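Local coordinates for protein flavocytochrome C3 fumarate reductase (Shewanella frigidimarina, PDB 1QO8) that reduces fumarate to succinate using FAD and four covalently bound c-type hemes, working essentially in that one direction, at residues A[76-81]-A[153-158]; A[168-173]-A[185-190]; A[380-383]-A[389-392]; A[118-123]-A[266-271]. All coordinates share one frame; numbering follows the deposited sequence.

In the fold
Following the chain from its N terminus, contact 1 opens first, in the tetraheme cytochrome region, and closes at 153-158 beside the FAD, thereby tying heme-bearing and flavin-binding parts together. Before it closes, segment 118-123 has already opened contact 4, which ends only at 266-271, so the two loops cross; contact 4 joins the edges of a mixed and a parallel sheet. They also touch: Ala153 O lies 3.2 Å from Asn270 N, a probable hydrogen bond. Contact 2, 168-173 with 185-190, falls wholly within the span of contact 4 and joins a loop near the flavin to helix 184-194. Contact 3 comes last, laying 389-392 back along strand 381-383, its centre about 51 Å from that of contact 4.

Contact 1 of 4, residues A[76-81]-A[153-158]; sequences KFYCNE and APFSGG. With HEM (protoporphyrin IX containing Fe), chain C.
Tyr78 reaches across to both Pro154 and Phe155, and its side chain makes the first segment's whole share in the contact. Its CG stands anti to the backbone N (chi1 -153°), which sends the ring out of the 3-10 turn 78-81 toward segment 153-158. Phe155 comes edge-on to one face, a T-shaped pair with planes at 70° and centroids 5.0 Å apart; Phe155 CZ lies 3.4 Å from Tyr78 CE2. At the phenol end, Pro154 CG approaches obliquely, 3.4 Å from Tyr78 OH, and the proline side chain crosses that of the tyrosine at about a right angle. This is a domain interface: a loop of the cytochrome c3 region meets the loop after strand 147-150 of the FAD-binding domain, whose Ala153, Gly157 and Gly158 touch the flavin cofactor. The methyl CMC of the heme sits at the edge of the Tyr78 ring. Cys79 follows and, by similarity, carries that heme through a thioether; its SG lies beside the vinyl carbon CAB, at a modelled spacing too doubtful to define the link. Glu81 then folds back, placing CG over the centre of the Tyr78 face opposite Phe155.

Contact 2 of 4, residues A[168-173]-A[185-190]; sequences NAVGTK and EWFIED
Phe187 makes a buried, almost wholly apolar contact with Asn168, Ala169 and Val170, packing helix 184-194 against the loop that leaves strand 167-168 in the FAD-binding domain. No hydrogen bond joins the two segments. Phe187 provides the bridge: with CG anti to the backbone N (chi1 -174°), its ring projects from the helix and lies alongside the loop. The CD2-CE2 side of the ring does the touching. CE2 comes 3.8 Å from Asn168 CB, and Ala169 N meets the same carbon near the ring plane at 4.0 Å, with the backbone carbon C of Asn168 also at the ring edge. Nearer the helix, CG1 of Val170 approaches CD2 obliquely at 4.0 Å, while it also stands 4.2 Å from Phe187 CB. The valine therefore covers the root of the aromatic side chain and the asparagine methylene its outer part.

Of its side chain, Asn168 turns only CB to the phenylalanine, because its amide is turned to other partners: OD1 is bonded to Thr239 OG1, and ND2 to both Gly541 O and Asn543 OD1. These three bonds satisfy a buried polar group and should fix the rotation of its amide. Beyond the ring, Ala208 of helix 201-220 and Arg238 also touch Phe187. Asn168 shares backbone hydrogen bonding with Gly542, a succinate-binding residue by similarity, and its side chain is about 6 Å from the bound FAD. An aromatic side chain of helix 184-194 thus packs on the end of strand 167-168 and the loop after it, close behind the flavin and the probable succinate site of the FAD-binding domain.

Contact 3 of 4, residues A[380-383]-A[389-392]; sequences AVMV and RFIS
Met382 and Phe390 set the geometry here, the thioether lying obliquely beside the aromatic ring in a Met-aromatic contact. The sulfur SD is 5.2 Å from the centroid of the Phe390 ring and 63° off its normal, an oblique approach. Met382 leaves its strand with CG anti to the backbone N and bends at the last torsion (chi3 57°), which turns CE back toward the other segment; CE then rests 3.7 Å from Phe390 CZ and 3.9 Å from Ile391 CG2. Around the same ring, the carbonyl carbon of Val383 meets the edge at CE1, and a water sits over the centre of one face.

That water replaces direct hydrogen bonding between the segments. It donates to Met382 O at 2.6 Å and to Ile391 O at 2.7 Å, and accepts from Phe390 N at 2.9 Å. Strand 381-383 is paired on its other side with strand 412-417, so the returning chain 389-392 lies along it as a water-bridged flank, in a sheet region of the flavoprotein part probably belonging to the family's mobile capping domain. Helix 397-405, which opens with the proton donor Arg397 (by similarity), packs on Phe390 and Ile391.

Arg389 runs across both valines at about right angles. Its CG is 3.8 Å from Val381 CG1 and 4.0 Å from Val383 CG2, while its CA makes a C-H...O contact with Met382 O. The guanidinium continues to salt bridges with Glu393 and Asp472, and Glu393 also accepts a bond from Met382 N.

Contact 4 of 4, residues A[118-123]-A[266-271]; sequences PSETTQ and DTRLNS
Glu120 and Arg268 meet from opposite directions in a two-armed salt bridge, the arginine gripping end-on with NH1 and NH2, one nitrogen to each carboxylate oxygen. Arg268 NH1 is 2.6 Å from Glu120 OE2 with an N-H...O angle of 163°, and Arg268 NH2 is 2.9 Å from Glu120 OE1 at 155°. The two flat groups are not coplanar: their planes stand 45° apart. Both oxygens lie near the guanidinium plane, so the twist is felt on the carboxylate, where OE1 is met on its syn side but tilted out of the plane, and OE2 from well above it. Beyond CG the glutamate is extended, whereas the arginine bends at its third torsion to present its outer edge.

NH1 has a further partner in Tyr297 OH, from strand 295-301, which also packs against Glu120. On the arginine's own segment, Ser271 OG donates to Leu269 O at 2.7 Å, bridging the turn after strand 267-268. Packing between the segments is slight, for these two side chains alone touch. Ile148 of strand 147-150 contributes apolar contact to both of them.

Two sheets are joined in this way. The short, weakly bonded strand 267-268 lies at one edge of the parallel, Rossmann-type sheet, while the equally weak strand 120-122 borders the four-stranded mixed sheet; the chain turns a corner at Gln123. Because both partners are partly exposed, solvent would be expected to weaken the attraction of the charges, but the paired bonds and the tyrosine hydroxyl should still restrict how far the guanidinium can rotate.

Contact 1 of 4, residues A[76-81]-A[153-158]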
# COMPACT_ATOMS: atom_id res chain seq x y z
N LYS A 76 16.22 12.60 -30.26
CA LYS A 76 15.26 12.98 -29.24
C LYS A 76 15.36 14.51 -29.01
O LYS A 76 16.39 15.00 -28.58
CB LYS A 76 15.48 12.38 -27.84
CG LYS A 76 15.08 10.90 -28.02
CD LYS A 76 15.20 10.08 -26.72
CE LYS A 76 15.42 8.62 -27.12
NZ LYS A 76 16.63 8.05 -26.49
N PHE A 77 14.24 15.18 -29.27
CA PHE A 77 14.17 16.58 -28.77
C PHE A 77 13.78 16.48 -27.34
O PHE A 77 12.54 16.50 -27.05
CB PHE A 77 13.12 17.31 -29.64
CG PHE A 77 12.98 18.77 -29.25
CD1 PHE A 77 14.11 19.57 -29.09
CD2 PHE A 77 11.69 19.29 -29.17
CE1 PHE A 77 13.94 20.93 -28.80
CE2 PHE A 77 11.55 20.66 -28.94
CZ PHE A 77 12.65 21.43 -28.75
N TYR A 78 14.70 16.52 -26.38
CA TYR A 78 14.33 15.97 -25.08
C TYR A 78 13.34 16.95 -24.38
O TYR A 78 12.68 16.57 -23.41
CB TYR A 78 15.52 15.86 -24.12
CG TYR A 78 15.34 14.76 -23.08
CD1 TYR A 78 15.73 13.44 -23.33
CD2 TYR A 78 14.85 15.05 -21.83
CE1 TYR A 78 15.57 12.41 -22.37
CE2 TYR A 78 14.71 14.06 -20.85
CZ TYR A 78 15.11 12.76 -21.13
OH TYR A 78 14.98 11.84 -20.13
N CYS A 79 13.40 18.25 -24.70
CA CYS A 79 12.41 19.25 -24.27
C CYS A 79 10.98 18.80 -24.22
O CYS A 79 10.25 19.01 -23.24
CB CYS A 79 12.45 20.48 -25.22
SG CYS A 79 14.20 21.08 -25.22
N ASN A 80 10.57 18.15 -25.30
CA ASN A 80 9.23 17.64 -25.48
C ASN A 80 8.93 16.41 -24.69
O ASN A 80 7.83 15.87 -24.87
CB ASN A 80 8.81 17.54 -26.97
CG ASN A 80 8.52 18.99 -27.46
OD1 ASN A 80 8.05 19.18 -28.64
ND2 ASN A 80 8.68 20.08 -26.71
N GLU A 81 9.70 15.93 -23.73
CA GLU A 81 9.24 14.95 -22.76
C GLU A 81 8.29 15.62 -21.73
O GLU A 81 7.57 14.98 -20.98
CB GLU A 81 10.46 14.47 -21.96
CG GLU A 81 11.38 13.51 -22.78
CD GLU A 81 10.62 12.21 -22.93
OE1 GLU A 81 9.59 12.01 -22.23
OE2 GLU A 81 10.90 11.34 -23.77
N ALA A 153 18.99 8.05 -15.87
CA ALA A 153 18.54 8.96 -16.93
C ALA A 153 19.76 9.47 -17.75
O ALA A 153 20.91 9.36 -17.28
CB ALA A 153 17.88 10.18 -16.26
N PRO A 154 19.48 10.14 -18.84
CA PRO A 154 20.43 10.73 -19.76
C PRO A 154 21.32 11.82 -19.14
O PRO A 154 22.42 12.18 -19.51
CB PRO A 154 19.56 11.35 -20.84
CG PRO A 154 18.18 10.82 -20.69
CD PRO A 154 18.11 9.94 -19.48
N PHE A 155 20.78 12.47 -18.09
CA PHE A 155 21.43 13.62 -17.51
C PHE A 155 20.91 13.48 -16.09
O PHE A 155 19.89 12.95 -15.76
CB PHE A 155 21.14 15.03 -17.96
CG PHE A 155 19.73 15.31 -18.38
CD1 PHE A 155 19.31 14.97 -19.65
CD2 PHE A 155 18.82 15.84 -17.48
CE1 PHE A 155 18.04 15.22 -20.11
CE2 PHE A 155 17.51 16.09 -17.92
CZ PHE A 155 17.15 15.81 -19.21
N SER A 156 21.61 14.10 -15.17
CA SER A 156 21.10 14.08 -13.85
C SER A 156 20.17 15.27 -13.45
O SER A 156 20.01 16.24 -14.21
CB SER A 156 22.24 14.11 -12.89
OG SER A 156 22.87 15.37 -13.06
N GLY A 157 19.56 15.06 -12.28
CA GLY A 157 18.66 16.07 -11.72
C GLY A 157 17.21 15.66 -11.39
O GLY A 157 16.66 16.31 -10.48
N GLY A 158 16.57 14.71 -12.10
CA GLY A 158 15.30 14.16 -11.69
C GLY A 158 14.21 15.30 -11.58
O GLY A 158 14.07 16.16 -12.47
CHA HEM C . 10.27 26.02 -17.77
CHB HEM C . 12.42 25.57 -22.10
CHC HEM C . 13.19 20.94 -20.94
CHD HEM C . 10.01 21.24 -17.28
C1A HEM C . 10.82 26.36 -18.97
C2A HEM C . 11.02 27.68 -19.56
C3A HEM C . 11.62 27.55 -20.73
C4A HEM C . 11.79 26.11 -20.96
CMA HEM C . 12.03 28.60 -21.79
CAA HEM C . 10.53 29.00 -18.89
CBA HEM C . 11.62 29.73 -18.08
CGA HEM C . 11.91 28.95 -16.82
O1A HEM C . 13.11 28.53 -16.73
O2A HEM C . 10.99 28.78 -15.96
C1B HEM C . 12.98 24.30 -22.06
C2B HEM C . 13.99 23.78 -22.98
C3B HEM C . 14.21 22.53 -22.62
C4B HEM C . 13.36 22.18 -21.51
CMB HEM C . 14.62 24.65 -24.05
CAB HEM C . 15.29 21.48 -23.14
CBB HEM C . 16.42 21.90 -23.73
C1C HEM C . 12.34 20.57 -19.92
C2C HEM C . 12.21 19.25 -19.30
C3C HEM C . 11.37 19.36 -18.28
C4C HEM C . 10.93 20.74 -18.20
CMC HEM C . 12.96 18.04 -19.86
CAC HEM C . 10.88 18.32 -17.21
CBC HEM C . 11.68 17.37 -16.72
C1D HEM C . 9.84 22.58 -17.07
C2D HEM C . 9.06 23.15 -15.94
C3D HEM C . 9.15 24.47 -16.08
C4D HEM C . 9.95 24.78 -17.25
CMD HEM C . 8.34 22.30 -14.89
CAD HEM C . 8.50 25.57 -15.17
CBD HEM C . 7.30 26.20 -15.83
CGD HEM C . 6.57 27.36 -15.11
O1D HEM C . 6.38 27.30 -13.88
O2D HEM C . 6.18 28.34 -15.78
NA HEM C . 11.38 25.43 -19.85
NB HEM C . 12.60 23.29 -21.21
NC HEM C . 11.55 21.45 -19.22
ND HEM C . 10.35 23.58 -17.84
FE HEM C . 11.54 23.45 -19.48

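Contact 2 of 4, residues A[168-173]-A[185-190]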
# COMPACT_ATOMS: atom_id res chain seq x y z
N ASN A 168 12.37 25.50 2.38
CA ASN A 168 12.00 25.92 3.72
C ASN A 168 13.14 25.75 4.69
O ASN A 168 13.92 24.80 4.67
CB ASN A 168 10.74 25.12 4.20
CG ASN A 168 9.51 25.53 3.44
OD1 ASN A 168 9.46 26.62 2.84
ND2 ASN A 168 8.45 24.74 3.34
N ALA A 169 13.38 26.80 5.48
CA ALA A 169 14.34 26.68 6.61
C ALA A 169 13.93 27.69 7.69
O ALA A 169 13.23 28.68 7.45
CB ALA A 169 15.76 26.92 6.16
N VAL A 170 14.33 27.44 8.91
CA VAL A 170 13.99 28.28 10.05
C VAL A 170 15.32 28.74 10.66
O VAL A 170 16.15 27.86 10.86
CB VAL A 170 13.19 27.55 11.13
CG1 VAL A 170 13.71 26.21 11.59
CG2 VAL A 170 13.19 28.46 12.40
N GLY A 171 15.45 30.01 11.00
CA GLY A 171 16.67 30.50 11.63
C GLY A 171 17.73 30.91 10.63
O GLY A 171 18.92 30.79 10.93
N THR A 172 17.38 31.37 9.44
CA THR A 172 18.49 31.70 8.51
C THR A 172 18.83 33.18 8.59
O THR A 172 18.11 34.08 9.05
CB THR A 172 18.15 31.33 7.06
OG1 THR A 172 17.06 32.16 6.65
CG2 THR A 172 17.79 29.85 6.93
N LYS A 173 19.98 33.49 8.02
CA LYS A 173 20.35 34.91 7.90
C LYS A 173 19.40 35.58 6.92
O LYS A 173 19.20 36.80 7.06
CB LYS A 173 21.81 34.98 7.55
CG LYS A 173 22.15 34.53 6.15
CD LYS A 173 23.61 34.80 5.86
CE LYS A 173 24.05 34.40 4.47
NZ LYS A 173 23.74 35.40 3.42
N GLU A 185 9.73 25.35 16.46
CA GLU A 185 8.48 24.73 16.83
C GLU A 185 7.42 25.18 15.85
O GLU A 185 6.52 24.40 15.61
CB GLU A 185 8.03 25.01 18.28
CG GLU A 185 8.59 26.31 18.88
CD GLU A 185 10.08 26.21 19.16
OE1 GLU A 185 10.52 25.38 19.98
OE2 GLU A 185 10.86 26.95 18.53
N TRP A 186 7.48 26.40 15.33
CA TRP A 186 6.51 26.82 14.32
C TRP A 186 6.65 26.02 13.03
O TRP A 186 5.66 25.59 12.42
CB TRP A 186 6.69 28.32 14.12
CG TRP A 186 6.26 29.13 15.33
CD1 TRP A 186 5.70 28.70 16.49
CD2 TRP A 186 6.33 30.56 15.44
NE1 TRP A 186 5.45 29.72 17.34
CE2 TRP A 186 5.81 30.89 16.71
CE3 TRP A 186 6.82 31.58 14.62
CZ2 TRP A 186 5.76 32.22 17.17
CZ3 TRP A 186 6.75 32.89 15.07
CH2 TRP A 186 6.23 33.20 16.34
N PHE A 187 7.89 25.87 12.60
CA PHE A 187 8.19 25.01 11.42
C PHE A 187 7.63 23.60 11.66
O PHE A 187 6.98 22.98 10.81
CB PHE A 187 9.72 24.97 11.22
CG PHE A 187 10.21 24.25 9.99
CD1 PHE A 187 9.93 22.92 9.75
CD2 PHE A 187 10.94 24.92 9.02
CE1 PHE A 187 10.37 22.26 8.61
CE2 PHE A 187 11.39 24.28 7.87
CZ PHE A 187 11.09 22.95 7.64
N ILE A 188 7.96 23.04 12.83
CA ILE A 188 7.49 21.71 13.21
C ILE A 188 6.00 21.59 13.22
O ILE A 188 5.48 20.77 12.43
CB ILE A 188 8.14 21.23 14.51
CG1 ILE A 188 9.64 21.04 14.23
CG2 ILE A 188 7.57 19.93 15.08
CD1 ILE A 188 10.43 21.01 15.54
N GLU A 189 5.28 22.46 13.93
CA GLU A 189 3.83 22.43 13.95
C GLU A 189 3.19 22.64 12.59
O GLU A 189 2.14 22.09 12.23
CB GLU A 189 3.35 23.59 14.85
CG GLU A 189 3.70 23.53 16.32
CD GLU A 189 3.28 24.77 17.10
OE1 GLU A 189 2.47 25.63 16.66
OE2 GLU A 189 3.79 24.87 18.24
N ASP A 190 3.73 23.62 11.82
CA ASP A 190 3.19 23.88 10.49
C ASP A 190 3.24 22.62 9.64
O ASP A 190 2.32 22.31 8.87
CB ASP A 190 4.01 25.00 9.81
CG ASP A 190 3.76 26.43 10.30
OD1 ASP A 190 2.98 26.68 11.23
OD2 ASP A 190 4.38 27.40 9.77

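Contact 3 of 4, residues A[380-383]-A[389-392]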
# COMPACT_ATOMS: atom_id res chain seq x y z
N ALA A 380 -9.88 33.96 -14.91
CA ALA A 380 -10.15 33.10 -16.04
C ALA A 380 -11.37 32.22 -15.67
O ALA A 380 -11.64 31.97 -14.54
CB ALA A 380 -8.95 32.20 -16.31
N VAL A 381 -11.97 31.70 -16.70
CA VAL A 381 -13.05 30.77 -16.73
C VAL A 381 -12.52 29.34 -17.03
O VAL A 381 -11.52 29.26 -17.74
CB VAL A 381 -13.98 31.21 -17.88
CG1 VAL A 381 -15.13 30.26 -18.20
CG2 VAL A 381 -14.58 32.59 -17.51
N MET A 382 -13.24 28.33 -16.53
CA MET A 382 -12.90 26.94 -16.81
C MET A 382 -14.11 26.25 -17.42
O MET A 382 -15.19 26.30 -16.86
CB MET A 382 -12.43 26.22 -15.53
CG MET A 382 -11.83 24.82 -15.85
SD MET A 382 -11.02 24.13 -14.38
CE MET A 382 -12.34 24.14 -13.17
N VAL A 383 -13.82 25.63 -18.56
CA VAL A 383 -14.81 25.05 -19.44
C VAL A 383 -14.40 23.60 -19.82
O VAL A 383 -13.19 23.26 -19.82
CB VAL A 383 -14.80 26.09 -20.55
CG1 VAL A 383 -14.39 25.70 -21.93
CG2 VAL A 383 -16.00 27.04 -20.49
N ARG A 389 -19.01 25.48 -18.56
CA ARG A 389 -18.48 25.59 -17.21
C ARG A 389 -19.08 24.42 -16.44
O ARG A 389 -20.07 23.96 -16.98
CB ARG A 389 -18.88 26.97 -16.58
CG ARG A 389 -18.09 28.14 -17.20
CD ARG A 389 -18.68 29.50 -16.65
NE ARG A 389 -18.21 29.62 -15.30
CZ ARG A 389 -18.96 29.94 -14.23
NH1 ARG A 389 -20.24 30.28 -14.53
NH2 ARG A 389 -18.41 30.10 -13.04
N PHE A 390 -18.55 23.98 -15.32
CA PHE A 390 -19.08 22.76 -14.72
C PHE A 390 -18.84 22.96 -13.23
O PHE A 390 -19.27 22.21 -12.43
CB PHE A 390 -18.39 21.44 -15.11
CG PHE A 390 -16.87 21.56 -15.24
CD1 PHE A 390 -16.31 22.02 -16.38
CD2 PHE A 390 -16.02 21.17 -14.21
CE1 PHE A 390 -14.92 22.15 -16.47
CE2 PHE A 390 -14.63 21.34 -14.23
CZ PHE A 390 -14.10 21.79 -15.42
N ILE A 391 -18.33 24.09 -12.79
CA ILE A 391 -18.03 24.28 -11.37
C ILE A 391 -17.49 25.71 -11.24
O ILE A 391 -17.11 26.31 -12.25
CB ILE A 391 -17.07 23.25 -10.75
CG1 ILE A 391 -17.16 23.44 -9.23
CG2 ILE A 391 -15.62 23.30 -11.21
CD1 ILE A 391 -16.73 22.23 -8.40
N SER A 392 -17.64 26.28 -10.05
CA SER A 392 -17.00 27.56 -9.84
C SER A 392 -15.46 27.46 -9.96
O SER A 392 -14.90 26.59 -9.29
CB SER A 392 -17.31 28.07 -8.46
OG SER A 392 -16.54 29.23 -8.11
O HOH W 1 -16.12 25.35 -14.61

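Contact 4 of 4, residues A[118-123]-A[266-271]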
# COMPACT_ATOMS: atom_id res chain seq x y z
N PRO A 118 30.53 -9.31 -7.61
CA PRO A 118 30.85 -7.95 -7.99
C PRO A 118 31.91 -7.80 -9.06
O PRO A 118 33.02 -8.34 -9.03
CB PRO A 118 31.34 -7.27 -6.72
CG PRO A 118 31.32 -8.30 -5.64
CD PRO A 118 30.66 -9.56 -6.15
N SER A 119 31.65 -6.99 -10.07
CA SER A 119 32.53 -6.55 -11.12
C SER A 119 33.47 -5.42 -10.71
O SER A 119 34.49 -5.13 -11.34
CB SER A 119 31.74 -5.97 -12.29
OG SER A 119 31.39 -7.00 -13.18
N GLU A 120 33.13 -4.74 -9.64
CA GLU A 120 33.87 -3.62 -9.10
C GLU A 120 33.33 -3.38 -7.69
O GLU A 120 32.27 -3.95 -7.45
CB GLU A 120 33.75 -2.36 -9.94
CG GLU A 120 32.41 -1.68 -10.01
CD GLU A 120 32.39 -0.51 -11.00
OE1 GLU A 120 33.01 0.48 -10.53
OE2 GLU A 120 31.89 -0.61 -12.15
N THR A 121 33.98 -2.65 -6.82
CA THR A 121 33.45 -2.56 -5.45
C THR A 121 33.69 -1.12 -5.02
O THR A 121 34.64 -0.53 -5.61
CB THR A 121 34.20 -3.55 -4.54
OG1 THR A 121 33.81 -4.92 -4.81
CG2 THR A 121 33.93 -3.33 -3.07
N THR A 122 32.88 -0.54 -4.15
CA THR A 122 33.05 0.82 -3.68
C THR A 122 32.75 0.78 -2.18
O THR A 122 32.28 -0.27 -1.84
CB THR A 122 31.94 1.87 -3.97
OG1 THR A 122 30.97 1.35 -4.85
CG2 THR A 122 32.60 3.15 -4.37
N GLN A 123 32.82 1.87 -1.42
CA GLN A 123 32.22 1.84 -0.09
C GLN A 123 30.74 2.23 -0.08
O GLN A 123 29.89 1.61 0.60
CB GLN A 123 33.13 2.80 0.72
CG GLN A 123 34.51 2.11 0.77
CD GLN A 123 35.48 2.81 1.67
OE1 GLN A 123 35.47 4.04 1.81
NE2 GLN A 123 36.27 1.93 2.29
N ASP A 266 32.06 11.54 -10.13
CA ASP A 266 31.37 11.70 -11.40
C ASP A 266 30.06 10.92 -11.39
O ASP A 266 30.11 9.73 -11.02
CB ASP A 266 32.31 11.30 -12.55
CG ASP A 266 33.46 12.32 -12.64
OD1 ASP A 266 33.45 13.36 -11.90
OD2 ASP A 266 34.37 12.07 -13.47
N THR A 267 28.94 11.43 -11.86
CA THR A 267 27.79 10.56 -11.99
C THR A 267 27.93 9.52 -13.10
O THR A 267 28.26 9.87 -14.24
CB THR A 267 26.54 11.43 -12.13
OG1 THR A 267 25.36 10.66 -12.56
CG2 THR A 267 26.96 12.42 -13.16
N ARG A 268 27.58 8.26 -12.86
CA ARG A 268 27.45 7.33 -13.99
C ARG A 268 26.04 7.42 -14.53
O ARG A 268 25.15 6.91 -13.87
CB ARG A 268 27.75 5.92 -13.50
CG ARG A 268 28.42 4.81 -14.21
CD ARG A 268 28.85 3.62 -13.28
NE ARG A 268 30.16 3.86 -12.66
CZ ARG A 268 30.94 2.80 -12.27
NH1 ARG A 268 30.47 1.56 -12.41
NH2 ARG A 268 32.15 2.97 -11.75
N LEU A 269 25.83 7.86 -15.74
CA LEU A 269 24.58 8.09 -16.40
C LEU A 269 24.17 6.83 -17.12
O LEU A 269 24.92 5.86 -17.30
CB LEU A 269 24.81 9.31 -17.32
CG LEU A 269 25.07 10.66 -16.57
CD1 LEU A 269 25.55 11.74 -17.52
CD2 LEU A 269 23.84 11.04 -15.79
N ASN A 270 22.92 6.83 -17.57
CA ASN A 270 22.25 5.74 -18.29
C ASN A 270 22.61 4.39 -17.60
O ASN A 270 22.79 3.38 -18.27
CB ASN A 270 22.62 5.77 -19.74
CG ASN A 270 22.61 7.15 -20.35
OD1 ASN A 270 21.54 7.80 -20.50
ND2 ASN A 270 23.80 7.65 -20.79
N SER A 271 22.54 4.37 -16.28
CA SER A 271 22.81 3.23 -15.42
C SER A 271 21.65 3.06 -14.42
O SER A 271 21.57 3.74 -13.40
CB SER A 271 24.09 3.58 -14.60
OG SER A 271 25.08 3.77 -15.62